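Local coordinates for Non-structural protein NS2 (PDB 1UTY), which binds single-stranded RNA, the chain here being the RNA-binding domain that forms the N-terminal part of this orbivirus phosphoprotein, at residues Asn11-Asp16 and Lys46-Pro51; Thr21-Ile26 and Cys35-Gly40; Lys54-Asn59 and Val99-Met104; Tyr66-Gly71 and Ile75-Thr80; Thr106-Asn111 and Val115-Lys120. All blocks are in the same frame, centred on the assembly; numbering follows the deposited sequence.

Interaction 1 (Asn11-Asp16 and Lys46-Pro51); sequences NIFVLD and KPVKNP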
# COMPACT_ATOMS: atom_id res chain seq x y z
N ASN A 11 -15.38 -1.03 -9.43
CA ASN A 11 -16.28 0.01 -8.95
C ASN A 11 -15.83 0.63 -7.65
O ASN A 11 -15.83 -0.02 -6.61
CB ASN A 11 -17.69 -0.56 -8.77
CG ASN A 11 -18.39 -0.73 -10.07
OD1 ASN A 11 -18.92 0.23 -10.62
ND2 ASN A 11 -18.36 -1.95 -10.60
N ILE A 12 -15.47 1.90 -7.72
CA ILE A 12 -14.97 2.63 -6.57
C ILE A 12 -16.03 3.65 -6.20
O ILE A 12 -16.51 4.41 -7.04
CB ILE A 12 -13.58 3.28 -6.91
CG1 ILE A 12 -12.56 2.19 -7.25
CG2 ILE A 12 -13.01 4.08 -5.73
CD1 ILE A 12 -12.36 2.00 -8.73
N PHE A 13 -16.42 3.62 -4.93
CA PHE A 13 -17.41 4.50 -4.38
C PHE A 13 -16.69 5.40 -3.40
O PHE A 13 -16.34 4.98 -2.30
CB PHE A 13 -18.52 3.69 -3.70
CG PHE A 13 -19.23 2.74 -4.66
CD1 PHE A 13 -20.34 3.18 -5.38
CD2 PHE A 13 -18.76 1.44 -4.86
CE1 PHE A 13 -20.99 2.32 -6.29
CE2 PHE A 13 -19.39 0.57 -5.75
CZ PHE A 13 -20.52 1.01 -6.49
N VAL A 14 -16.42 6.63 -3.83
CA VAL A 14 -15.69 7.57 -3.00
C VAL A 14 -16.66 8.17 -2.00
O VAL A 14 -17.73 8.67 -2.38
CB VAL A 14 -14.99 8.68 -3.82
CG1 VAL A 14 -14.15 9.56 -2.91
CG2 VAL A 14 -14.08 8.04 -4.90
N LEU A 15 -16.30 8.05 -0.73
CA LEU A 15 -16.99 8.71 0.36
C LEU A 15 -16.07 9.85 0.78
O LEU A 15 -14.99 9.61 1.34
CB LEU A 15 -17.24 7.74 1.51
CG LEU A 15 -17.81 8.34 2.82
CD1 LEU A 15 -19.19 8.99 2.60
CD2 LEU A 15 -17.87 7.29 3.95
N ASP A 16 -16.49 11.07 0.48
CA ASP A 16 -15.71 12.28 0.75
C ASP A 16 -16.64 13.30 1.38
O ASP A 16 -17.15 14.19 0.69
CB ASP A 16 -15.10 12.83 -0.55
CG ASP A 16 -14.38 14.18 -0.34
OD1 ASP A 16 -13.84 14.43 0.76
OD2 ASP A 16 -14.29 15.05 -1.22
N LYS A 46 -20.63 8.92 -11.30
CA LYS A 46 -22.00 9.15 -10.86
C LYS A 46 -22.17 9.17 -9.36
O LYS A 46 -21.78 8.22 -8.70
CB LYS A 46 -22.97 8.10 -11.47
CG LYS A 46 -24.35 8.15 -10.84
CD LYS A 46 -25.42 7.45 -11.67
CE LYS A 46 -26.82 7.93 -11.26
NZ LYS A 46 -27.94 7.14 -11.88
N PRO A 47 -22.78 10.24 -8.84
CA PRO A 47 -23.20 10.29 -7.43
C PRO A 47 -24.27 9.23 -7.16
O PRO A 47 -25.25 9.17 -7.89
CB PRO A 47 -23.82 11.69 -7.30
CG PRO A 47 -23.27 12.46 -8.40
CD PRO A 47 -23.10 11.50 -9.55
N VAL A 48 -24.06 8.40 -6.14
CA VAL A 48 -25.00 7.33 -5.82
C VAL A 48 -25.29 7.19 -4.32
O VAL A 48 -24.56 7.73 -3.48
CB VAL A 48 -24.55 5.96 -6.38
CG1 VAL A 48 -24.68 5.95 -7.89
CG2 VAL A 48 -23.12 5.62 -5.92
N LYS A 49 -26.35 6.46 -4.00
CA LYS A 49 -26.78 6.33 -2.61
C LYS A 49 -25.96 5.27 -1.88
O LYS A 49 -25.75 5.37 -0.66
CB LYS A 49 -28.30 6.01 -2.51
CG LYS A 49 -28.81 4.84 -3.38
CD LYS A 49 -30.34 4.65 -3.27
CE LYS A 49 -31.09 5.21 -4.47
NZ LYS A 49 -32.62 5.18 -4.34
N ASN A 50 -25.50 4.26 -2.61
CA ASN A 50 -24.86 3.13 -1.95
C ASN A 50 -23.85 2.37 -2.82
O ASN A 50 -23.95 2.37 -4.05
CB ASN A 50 -25.92 2.18 -1.34
CG ASN A 50 -26.70 1.41 -2.39
OD1 ASN A 50 -27.75 1.86 -2.84
ND2 ASN A 50 -26.19 0.25 -2.79
N PRO A 51 -22.87 1.73 -2.18
CA PRO A 51 -21.93 0.86 -2.91
C PRO A 51 -22.61 -0.43 -3.38
O PRO A 51 -23.55 -0.90 -2.76
CB PRO A 51 -20.86 0.55 -1.86
CG PRO A 51 -21.53 0.72 -0.57
CD PRO A 51 -22.59 1.77 -0.74
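With its CG anti to the carbonyl carbon (chi1 -60°) and its ring turned to chi2 -89°, Phe13 lays an aromatic face against Pro51, while Val48 CG2, set between its own backbone N and carbonyl carbon, reaches the rim of the same ring. Pro51 CA stands 3.5 Å from the centroid of the Phe13 ring, only 3° off the ring normal: a CH-pi contact in which the CA corner of the proline ring sits over the middle of the face. Pro51 CB extends the packing to 3.8 Å from Phe13 CD2. At the edge, in the ring plane, Val48 CG2 lies 3.7 Å from Phe13 CD1, the two side chains meeting at about a right angle. A flat phenyl suits this place because it offers its face to one partner and its edge to another, and a proline presents a rigid surface. Beside it, Asn50 ND2 donates to Pro51 O, 2.9 Å away, a bond between neighbouring residues that ties the Asn50 amide to the backbone, and also bonds Gln109 O. Pro51 touches Val147 of the second subunit. Phe13 lies on strand 10-15, between strands 34-39 and 56-59, and touches Gln36 of the former; Val48 ends strand 44-48, and Pro51 packs on Val57 of strand 56-59.

Interaction 2 (Thr21-Ile26 and Cys35-Gly40); sequences TLCGAI and CQIKIG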
# COMPACT_ATOMS: atom_id res chain seq x y z
N THR A 21 -12.76 17.04 -2.52
CA THR A 21 -12.44 16.49 -3.84
C THR A 21 -13.59 16.76 -4.80
O THR A 21 -14.74 16.95 -4.38
CB THR A 21 -12.16 14.96 -3.80
OG1 THR A 21 -13.38 14.25 -3.53
CG2 THR A 21 -11.22 14.57 -2.67
N LEU A 22 -13.29 16.77 -6.10
CA LEU A 22 -14.33 16.89 -7.10
C LEU A 22 -15.48 15.91 -6.82
O LEU A 22 -16.65 16.30 -6.84
CB LEU A 22 -13.78 16.68 -8.51
CG LEU A 22 -14.90 16.74 -9.57
CD1 LEU A 22 -15.27 18.19 -9.83
CD2 LEU A 22 -14.49 16.04 -10.86
N CYS A 23 -15.12 14.65 -6.59
CA CYS A 23 -16.03 13.59 -6.17
C CYS A 23 -16.97 13.98 -5.05
O CYS A 23 -18.17 13.74 -5.15
CB CYS A 23 -15.23 12.38 -5.67
SG CYS A 23 -14.43 11.47 -6.99
N GLY A 24 -16.41 14.52 -3.97
CA GLY A 24 -17.17 14.92 -2.80
C GLY A 24 -18.09 16.09 -3.08
O GLY A 24 -19.24 16.11 -2.63
N ALA A 25 -17.58 17.07 -3.83
CA ALA A 25 -18.34 18.27 -4.19
C ALA A 25 -19.59 17.87 -4.96
O ALA A 25 -20.69 18.31 -4.64
CB ALA A 25 -17.48 19.25 -5.01
N ILE A 26 -19.39 17.00 -5.95
CA ILE A 26 -20.44 16.53 -6.84
C ILE A 26 -21.47 15.69 -6.09
O ILE A 26 -22.67 15.85 -6.27
CB ILE A 26 -19.80 15.75 -8.01
CG1 ILE A 26 -19.08 16.70 -8.98
CG2 ILE A 26 -20.82 14.86 -8.73
CD1 ILE A 26 -19.88 17.93 -9.43
N CYS A 35 -19.60 9.16 -4.52
CA CYS A 35 -19.37 9.30 -5.94
C CYS A 35 -18.84 7.99 -6.51
O CYS A 35 -17.73 7.56 -6.16
CB CYS A 35 -18.43 10.45 -6.26
SG CYS A 35 -18.43 10.85 -8.01
N GLN A 36 -19.63 7.35 -7.36
CA GLN A 36 -19.17 6.13 -8.02
C GLN A 36 -18.18 6.41 -9.16
O GLN A 36 -18.48 7.21 -10.08
CB GLN A 36 -20.34 5.29 -8.54
CG GLN A 36 -19.92 4.04 -9.30
CD GLN A 36 -21.11 3.29 -9.94
OE1 GLN A 36 -22.17 3.88 -10.15
NE2 GLN A 36 -20.92 2.02 -10.24
N ILE A 37 -17.02 5.74 -9.10
CA ILE A 37 -16.09 5.68 -10.22
C ILE A 37 -16.01 4.25 -10.74
O ILE A 37 -15.60 3.34 -10.03
CB ILE A 37 -14.69 6.18 -9.82
CG1 ILE A 37 -14.81 7.57 -9.19
CG2 ILE A 37 -13.74 6.18 -11.04
CD1 ILE A 37 -13.53 8.07 -8.57
N LYS A 38 -16.43 4.06 -11.99
CA LYS A 38 -16.41 2.76 -12.63
C LYS A 38 -15.30 2.73 -13.67
O LYS A 38 -15.26 3.57 -14.56
CB LYS A 38 -17.75 2.46 -13.29
CG LYS A 38 -17.82 1.07 -13.92
CD LYS A 38 -19.28 0.62 -14.09
CE LYS A 38 -19.88 1.14 -15.38
NZ LYS A 38 -21.35 0.79 -15.52
N ILE A 39 -14.39 1.76 -13.53
CA ILE A 39 -13.28 1.59 -14.47
C ILE A 39 -13.49 0.29 -15.22
O ILE A 39 -13.83 -0.72 -14.61
CB ILE A 39 -11.92 1.57 -13.73
CG1 ILE A 39 -11.69 2.88 -13.00
CG2 ILE A 39 -10.77 1.35 -14.71
CD1 ILE A 39 -10.63 2.77 -11.93
N GLY A 40 -13.32 0.31 -16.54
CA GLY A 40 -13.45 -0.90 -17.34
C GLY A 40 -13.93 -0.64 -18.75
O GLY A 40 -13.74 0.44 -19.29
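This is a small, buried apolar contact in which the first turn of helix 22-29 rests on the start of strand 34-39, near one end of the mixed sheet. Cys23 and Cys35 meet through their methylenes, CB to CB at 3.8 Å, and Cys35 CB also comes to 3.5 Å from Cys23 O. Cys23 SG and Cys35 SG are 4.2 Å apart, so no disulfide joins them. Anti to its carbonyl carbon (chi1 -73°), Cys23 SG is carried toward the strand, where Ile37 CD1 approaches it at 3.9 Å with the extended end of its chain. Compact cysteines suit this place because they let helix and strand backbones come close, CA to CA 5.4 Å, while the longer isoleucine spans the wider gap further along. Thr21 fixes the helix start: its OG1 accepts from Gly24 N at 3.1 Å and also bonds Asp16 OD2. Sheet neighbours Val14 and Phe45 continue the apolar surface around Ile37 and Cys35. The arrangement is that of an N-capped helix in a strand-helix-strand connection, packed against the sheet through its first turn.

Interaction 3 (Lys54-Asn59 and Val99-Met104); sequences KGYVLN and VSVTPM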
# COMPACT_ATOMS: atom_id res chain seq x y z
N LYS A 54 -19.21 -6.41 -4.36
CA LYS A 54 -17.85 -6.49 -4.87
C LYS A 54 -17.21 -5.10 -5.10
O LYS A 54 -16.13 -4.99 -5.65
CB LYS A 54 -17.80 -7.35 -6.15
N GLY A 55 -17.89 -4.05 -4.65
CA GLY A 55 -17.37 -2.69 -4.75
C GLY A 55 -16.41 -2.27 -3.64
O GLY A 55 -16.35 -2.88 -2.56
N TYR A 56 -15.67 -1.21 -3.93
CA TYR A 56 -14.72 -0.61 -2.98
C TYR A 56 -15.31 0.67 -2.44
O TYR A 56 -15.74 1.53 -3.22
CB TYR A 56 -13.38 -0.28 -3.67
CG TYR A 56 -12.67 -1.49 -4.24
CD1 TYR A 56 -13.10 -2.09 -5.43
CD2 TYR A 56 -11.59 -2.06 -3.57
CE1 TYR A 56 -12.46 -3.23 -5.93
CE2 TYR A 56 -10.95 -3.18 -4.06
CZ TYR A 56 -11.38 -3.75 -5.24
OH TYR A 56 -10.72 -4.85 -5.71
N VAL A 57 -15.36 0.81 -1.12
CA VAL A 57 -15.67 2.09 -0.53
C VAL A 57 -14.34 2.75 -0.21
O VAL A 57 -13.54 2.24 0.59
CB VAL A 57 -16.55 1.98 0.74
CG1 VAL A 57 -16.66 3.31 1.45
CG2 VAL A 57 -17.93 1.44 0.39
N LEU A 58 -14.08 3.86 -0.87
CA LEU A 58 -12.90 4.64 -0.63
C LEU A 58 -13.30 5.87 0.18
O LEU A 58 -13.79 6.87 -0.36
CB LEU A 58 -12.25 5.02 -1.96
CG LEU A 58 -10.95 5.82 -1.89
CD1 LEU A 58 -9.93 5.13 -0.94
CD2 LEU A 58 -10.38 6.03 -3.31
N ASN A 59 -13.14 5.74 1.49
CA ASN A 59 -13.37 6.81 2.44
C ASN A 59 -12.11 7.67 2.45
O ASN A 59 -11.02 7.19 2.84
CB ASN A 59 -13.65 6.18 3.80
CG ASN A 59 -13.95 7.20 4.92
OD1 ASN A 59 -13.78 8.39 4.76
ND2 ASN A 59 -14.37 6.69 6.07
N VAL A 99 -3.46 2.24 0.17
CA VAL A 99 -4.64 2.08 0.98
C VAL A 99 -4.93 0.59 1.03
O VAL A 99 -4.90 -0.10 -0.01
CB VAL A 99 -5.85 2.84 0.37
CG1 VAL A 99 -7.11 2.62 1.18
CG2 VAL A 99 -5.53 4.34 0.24
N SER A 100 -5.17 0.09 2.23
CA SER A 100 -5.55 -1.31 2.44
C SER A 100 -7.06 -1.57 2.29
O SER A 100 -7.91 -0.69 2.49
CB SER A 100 -5.11 -1.76 3.84
OG SER A 100 -3.71 -2.00 3.88
N VAL A 101 -7.37 -2.82 1.96
CA VAL A 101 -8.74 -3.27 1.83
C VAL A 101 -9.08 -4.11 3.04
O VAL A 101 -8.32 -5.00 3.42
CB VAL A 101 -8.89 -4.15 0.56
CG1 VAL A 101 -10.17 -4.95 0.59
CG2 VAL A 101 -8.84 -3.29 -0.67
N THR A 102 -10.22 -3.83 3.65
CA THR A 102 -10.78 -4.71 4.67
C THR A 102 -12.17 -5.11 4.18
O THR A 102 -13.04 -4.26 4.09
CB THR A 102 -10.87 -4.01 6.04
OG1 THR A 102 -9.60 -3.44 6.39
CG2 THR A 102 -11.11 -5.04 7.14
N PRO A 103 -12.35 -6.36 3.81
CA PRO A 103 -13.66 -6.83 3.34
C PRO A 103 -14.75 -6.70 4.42
O PRO A 103 -14.46 -6.78 5.60
CB PRO A 103 -13.41 -8.30 2.99
CG PRO A 103 -12.15 -8.67 3.70
CD PRO A 103 -11.33 -7.43 3.78
N MET A 104 -15.98 -6.46 3.99
CA MET A 104 -17.10 -6.32 4.91
C MET A 104 -18.23 -7.16 4.40
O MET A 104 -18.55 -7.12 3.22
CB MET A 104 -17.59 -4.87 4.98
CG MET A 104 -16.59 -3.89 5.56
SD MET A 104 -17.31 -2.27 5.82
CE MET A 104 -17.85 -1.83 4.13
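The contact belongs to the apolar core of the mixed sheet, where strand 56-59 looks across at strand 97-110 from the far side of strand 113-123. Because that strand intervenes, the two backbones stand well apart, with Tyr56 and Val101 8.1 Å between CA atoms, and only side chains bridge the gap. Tyr56 carries the longer reach. Its CG is anti to the carbonyl carbon (chi1 -62°), which swings the ring toward Val101, whose CG2 arrives at the ring edge, in its plane, 4.0 Å from Tyr56 CE2 and 4.2 Å from Tyr56 CD2. An aromatic ring is long enough to span such a distance, and a beta-branched valine offers it a methyl group without a flexible chain. Two residues along each strand, Leu58 CD1 makes a looser meeting with Val99 CG1 at 4.3 Å, here methyl to methyl. The polar end of the tyrosine is taken care of separately: Tyr56 OH is hydrogen-bonded to Asp70 OD2, so the ring is anchored at its hydroxyl as well as packed at its edge. Ile68 touches both Tyr56 and Val101 and helps to join them. Val57, on the other side of its strand, packs on Leu144 of the second subunit. Such side-chain contact across an intervening strand is consistent with a curved beta sheet whose concave side holds these residues.

Interaction 4 (Tyr66-Gly71 and Ile75-Thr80); sequences YRIQDG and ISLMLT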
# COMPACT_ATOMS: atom_id res chain seq x y z
N TYR A 66 -4.33 8.07 -4.13
CA TYR A 66 -4.76 6.88 -3.39
C TYR A 66 -4.62 5.62 -4.25
O TYR A 66 -5.11 5.55 -5.37
CB TYR A 66 -6.21 7.03 -2.93
CG TYR A 66 -6.48 8.27 -2.10
CD1 TYR A 66 -6.24 8.27 -0.74
CD2 TYR A 66 -7.00 9.43 -2.68
CE1 TYR A 66 -6.49 9.38 0.03
CE2 TYR A 66 -7.26 10.55 -1.92
CZ TYR A 66 -7.00 10.51 -0.56
OH TYR A 66 -7.24 11.59 0.25
N ARG A 67 -3.93 4.62 -3.70
CA ARG A 67 -3.75 3.35 -4.38
C ARG A 67 -4.41 2.25 -3.57
O ARG A 67 -3.93 1.90 -2.49
CB ARG A 67 -2.26 3.06 -4.57
CG ARG A 67 -1.94 1.73 -5.25
CD ARG A 67 -0.52 1.68 -5.80
NE ARG A 67 -0.48 2.10 -7.21
CZ ARG A 67 0.63 2.47 -7.87
NH1 ARG A 67 1.82 2.50 -7.26
NH2 ARG A 67 0.55 2.79 -9.16
N ILE A 68 -5.51 1.70 -4.08
CA ILE A 68 -6.15 0.60 -3.39
C ILE A 68 -5.40 -0.69 -3.69
O ILE A 68 -5.23 -1.04 -4.85
CB ILE A 68 -7.63 0.47 -3.77
CG1 ILE A 68 -8.40 1.70 -3.28
CG2 ILE A 68 -8.22 -0.82 -3.19
CD1 ILE A 68 -9.70 1.96 -4.05
N GLN A 69 -4.97 -1.40 -2.64
CA GLN A 69 -4.22 -2.64 -2.85
C GLN A 69 -4.92 -3.91 -2.38
O GLN A 69 -4.99 -4.24 -1.19
CB GLN A 69 -2.80 -2.54 -2.30
CG GLN A 69 -1.79 -2.47 -3.42
CD GLN A 69 -0.91 -1.26 -3.33
OE1 GLN A 69 -1.23 -0.32 -2.59
NE2 GLN A 69 0.20 -1.26 -4.07
N ASP A 70 -5.43 -4.61 -3.38
CA ASP A 70 -6.26 -5.76 -3.17
C ASP A 70 -5.61 -6.97 -3.85
O ASP A 70 -6.14 -7.52 -4.82
CB ASP A 70 -7.66 -5.48 -3.73
CG ASP A 70 -8.65 -6.53 -3.36
OD1 ASP A 70 -8.30 -7.42 -2.54
OD2 ASP A 70 -9.81 -6.56 -3.86
N GLY A 71 -4.46 -7.37 -3.32
CA GLY A 71 -3.72 -8.48 -3.88
C GLY A 71 -3.16 -8.13 -5.24
O GLY A 71 -2.33 -7.22 -5.35
N ILE A 75 -5.81 -0.46 -7.82
CA ILE A 75 -6.51 0.69 -8.41
C ILE A 75 -5.86 2.01 -7.97
O ILE A 75 -5.84 2.31 -6.78
CB ILE A 75 -8.01 0.67 -8.04
CG1 ILE A 75 -8.61 -0.72 -8.28
CG2 ILE A 75 -8.78 1.69 -8.87
CD1 ILE A 75 -9.21 -1.36 -7.05
N SER A 76 -5.34 2.77 -8.92
CA SER A 76 -4.64 4.02 -8.60
C SER A 76 -5.51 5.21 -8.95
O SER A 76 -5.98 5.33 -10.08
CB SER A 76 -3.32 4.14 -9.36
OG SER A 76 -2.49 3.03 -9.12
N LEU A 77 -5.71 6.11 -7.99
CA LEU A 77 -6.62 7.22 -8.18
C LEU A 77 -6.00 8.55 -7.77
O LEU A 77 -5.41 8.68 -6.68
CB LEU A 77 -7.92 7.00 -7.41
CG LEU A 77 -8.70 5.72 -7.64
CD1 LEU A 77 -8.41 4.72 -6.49
CD2 LEU A 77 -10.19 6.04 -7.74
N MET A 78 -6.14 9.53 -8.66
CA MET A 78 -5.85 10.91 -8.32
C MET A 78 -7.17 11.64 -8.07
O MET A 78 -7.96 11.84 -8.99
CB MET A 78 -5.09 11.59 -9.45
CG MET A 78 -3.71 11.04 -9.70
SD MET A 78 -2.65 11.11 -8.23
CE MET A 78 -1.15 10.60 -8.96
N LEU A 79 -7.41 12.01 -6.82
CA LEU A 79 -8.61 12.78 -6.49
C LEU A 79 -8.22 14.19 -6.16
O LEU A 79 -7.57 14.43 -5.13
CB LEU A 79 -9.38 12.15 -5.32
CG LEU A 79 -9.66 10.64 -5.44
CD1 LEU A 79 -10.39 10.14 -4.19
CD2 LEU A 79 -10.44 10.28 -6.75
N THR A 80 -8.57 15.13 -7.03
CA THR A 80 -8.26 16.52 -6.76
C THR A 80 -9.53 17.29 -6.49
O THR A 80 -10.62 16.71 -6.61
CB THR A 80 -7.44 17.18 -7.92
OG1 THR A 80 -8.28 17.39 -9.05
CG2 THR A 80 -6.33 16.24 -8.42
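Backbone hydrogen bonds pair Tyr66 with Leu77 and Ile68 with Ile75 at the two hydrogen-bonded positions. Tyr66 N gives a nearly straight bond to Leu77 O (2.8 Å, 176°), and Leu77 N returns one to Tyr66 O; Ile68 N and Ile75 O, 2.8 Å apart, belong to the next such pair. From the non-hydrogen-bonded pair Arg67-Ser76, Arg67 CA also approaches Ile75 O in a CA-H...O contact. This is the antiparallel hairpin of strands 64-70 and 73-79, and the axes of the short strand segments approach to 4.7 Å.

The polar side-chain contact lies on the face of Arg67 and Ser76. Bent at chi3 (-93°), the arginine brings its guanidinium edge round so that NE and NH2 both donate to Ser76 OG, at 2.9 Å and 3.0 Å, in a side-on grip. A serine suits the facing position because its hydroxyl, on a short side chain, can accept both N-H groups, and NH2 also forms a salt bridge with Glu92.

Apolar contacts occupy the other face. Ile68 and Ile75 lie side by side, pointing the same way, with Ile68 CG2 near Ile75 CD1, and Ile68 CD1 lies 3.9 Å from Leu77 CD1. Leu79 CD1 meets Tyr66 CD2 at 3.8 Å, the branched chain running about perpendicular to the tyrosine, whose hydroxyl bonds Gly62 O. Ile12 of strand 10-15 packs on Ile75 and Leu77.

Interaction 5 (Thr106-Asn111 and Val115-Lys120); sequences TRVQYN and VDAEIK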
# COMPACT_ATOMS: atom_id res chain seq x y z
N THR A 106 -21.96 -7.31 4.23
CA THR A 106 -23.03 -6.33 4.34
C THR A 106 -24.30 -6.80 3.65
O THR A 106 -24.35 -7.90 3.11
CB THR A 106 -22.62 -4.96 3.72
OG1 THR A 106 -22.74 -5.01 2.29
CG2 THR A 106 -21.17 -4.64 3.94
N ARG A 107 -25.31 -5.94 3.71
CA ARG A 107 -26.46 -5.98 2.82
C ARG A 107 -26.61 -4.63 2.14
O ARG A 107 -26.50 -3.58 2.79
CB ARG A 107 -27.73 -6.30 3.59
CG ARG A 107 -28.09 -7.76 3.60
CD ARG A 107 -29.19 -8.08 4.57
NE ARG A 107 -30.51 -7.84 3.99
CZ ARG A 107 -31.12 -8.66 3.13
NH1 ARG A 107 -30.52 -9.77 2.72
NH2 ARG A 107 -32.33 -8.36 2.68
N VAL A 108 -26.85 -4.66 0.83
CA VAL A 108 -26.96 -3.45 0.02
C VAL A 108 -27.99 -3.58 -1.11
O VAL A 108 -28.29 -4.70 -1.57
CB VAL A 108 -25.60 -3.02 -0.61
CG1 VAL A 108 -24.66 -2.42 0.45
CG2 VAL A 108 -24.94 -4.17 -1.35
N GLN A 109 -28.50 -2.43 -1.54
CA GLN A 109 -29.32 -2.30 -2.74
C GLN A 109 -28.50 -2.58 -4.01
O GLN A 109 -27.51 -1.88 -4.28
CB GLN A 109 -29.91 -0.89 -2.84
CG GLN A 109 -31.21 -0.70 -2.08
CD GLN A 109 -32.25 0.14 -2.84
OE1 GLN A 109 -32.05 0.50 -4.00
NE2 GLN A 109 -33.34 0.45 -2.17
N TYR A 110 -28.92 -3.61 -4.75
CA TYR A 110 -28.40 -3.91 -6.09
C TYR A 110 -29.58 -4.05 -7.05
O TYR A 110 -30.48 -4.87 -6.83
CB TYR A 110 -27.57 -5.19 -6.09
CG TYR A 110 -26.66 -5.33 -7.30
CD1 TYR A 110 -25.94 -4.24 -7.80
CD2 TYR A 110 -26.50 -6.57 -7.92
CE1 TYR A 110 -25.10 -4.37 -8.90
CE2 TYR A 110 -25.65 -6.71 -9.02
CZ TYR A 110 -24.96 -5.61 -9.51
OH TYR A 110 -24.12 -5.74 -10.60
N ASN A 111 -29.56 -3.24 -8.12
CA ASN A 111 -30.69 -3.11 -9.04
C ASN A 111 -31.99 -2.84 -8.30
O ASN A 111 -33.01 -3.48 -8.55
CB ASN A 111 -30.83 -4.35 -9.96
CG ASN A 111 -29.50 -4.82 -10.51
OD1 ASN A 111 -28.69 -4.03 -11.02
ND2 ASN A 111 -29.26 -6.13 -10.42
N VAL A 115 -29.62 -7.22 -1.14
CA VAL A 115 -28.84 -8.47 -1.26
C VAL A 115 -27.67 -8.51 -0.27
O VAL A 115 -27.11 -7.48 0.10
CB VAL A 115 -28.33 -8.71 -2.72
CG1 VAL A 115 -27.87 -10.16 -2.91
CG2 VAL A 115 -29.40 -8.35 -3.77
N ASP A 116 -27.32 -9.72 0.17
CA ASP A 116 -26.12 -9.96 0.96
C ASP A 116 -24.90 -9.81 0.06
O ASP A 116 -24.87 -10.38 -1.02
CB ASP A 116 -26.17 -11.37 1.53
CG ASP A 116 -27.31 -11.56 2.49
OD1 ASP A 116 -27.16 -11.16 3.66
OD2 ASP A 116 -28.39 -12.11 2.17
N ALA A 117 -23.92 -9.02 0.50
CA ALA A 117 -22.81 -8.66 -0.39
C ALA A 117 -21.49 -8.39 0.31
O ALA A 117 -21.44 -7.94 1.46
CB ALA A 117 -23.20 -7.46 -1.25
N GLU A 118 -20.41 -8.68 -0.40
CA GLU A 118 -19.08 -8.30 0.05
C GLU A 118 -18.77 -6.91 -0.48
O GLU A 118 -18.92 -6.65 -1.67
CB GLU A 118 -18.05 -9.30 -0.42
CG GLU A 118 -16.85 -9.41 0.51
CD GLU A 118 -15.64 -10.04 -0.14
OE1 GLU A 118 -15.71 -11.23 -0.51
OE2 GLU A 118 -14.61 -9.33 -0.29
N ILE A 119 -18.38 -6.03 0.42
CA ILE A 119 -17.88 -4.71 0.07
C ILE A 119 -16.46 -4.60 0.60
O ILE A 119 -16.15 -5.11 1.67
CB ILE A 119 -18.75 -3.59 0.66
CG1 ILE A 119 -20.24 -3.87 0.42
CG2 ILE A 119 -18.37 -2.24 0.07
CD1 ILE A 119 -20.77 -3.46 -0.94
N LYS A 120 -15.59 -3.92 -0.13
CA LYS A 120 -14.23 -3.76 0.32
C LYS A 120 -14.06 -2.36 0.87
O LYS A 120 -14.20 -1.38 0.12
CB LYS A 120 -13.24 -4.08 -0.81
CG LYS A 120 -13.71 -5.24 -1.67
CD LYS A 120 -12.61 -6.16 -2.11
CE LYS A 120 -13.00 -6.81 -3.44
NZ LYS A 120 -12.18 -8.02 -3.72
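Arg107 and Asp116 face each other across the non-hydrogen-bonded pair of this hairpin, their side chains approaching at a slant and the guanidinium and carboxylate planes turned 60° apart. With its chain bent at chi3 (84°), Arg107 folds back so that NH1 forms a salt bridge to Asp116 OD2 at 3.2 Å, through one oxygen rather than both; the aliphatic Arg107 CG meanwhile lies 3.5 Å from Asp116 OD1. A long, flexible arginine can bend round to meet a short aspartate with its edge. Asp116 OD1 also has a weak bond from Ser150 of the second subunit.

On the opposite face, Thr106 stands at about a right angle to Ile119. Thr106 CG2 packs on Ile119 CG1 at 3.7 Å, while OG1, placed between backbone N and carbonyl carbon, makes a weak bond to Ala117 O. Next along, Val108 CG2 comes 3.7 Å from Ala117 CB, an alanine being small enough to fit under the valine methyl, and Tyr110 CB only brushes Val115 CG2 at 4.3 Å.

Backbone bonds hold these side chains in step: Thr106 with Ala117, and Val108 with Val115 (Val108 N to Val115 O, 2.9 Å), each in both directions. The strands' short axes diverge by 109° from parallel, well short of antiparallel, as in a sharply twisted and coiled two-stranded beta hairpin, here reaching out to a strand of the second subunit that pairs with Arg107.

Overall arrangement
Along the chain, interaction 2 is nested within the loop closed by interaction 1, interaction 4 within that closed by interaction 3, and interaction 5 comes last. All five reach the same mixed sheet. Interactions 1 and 2, centres about 7 Å apart, lie together at the end formed by 10-15, 34-39 and 44-48, strand 34-39 standing between the two strands of interaction 1. Interactions 4 and 5, centres about 22 Å apart, are joined by the Asp70-Lys120 salt bridge. Interaction 3, its centre about 11 and 13 Å from theirs, shares strand 97-110 with interaction 5. Interactions 1, 3, 4 and 5 touch the second subunit, so the same strands that form the core also supply residues to the subunit interface.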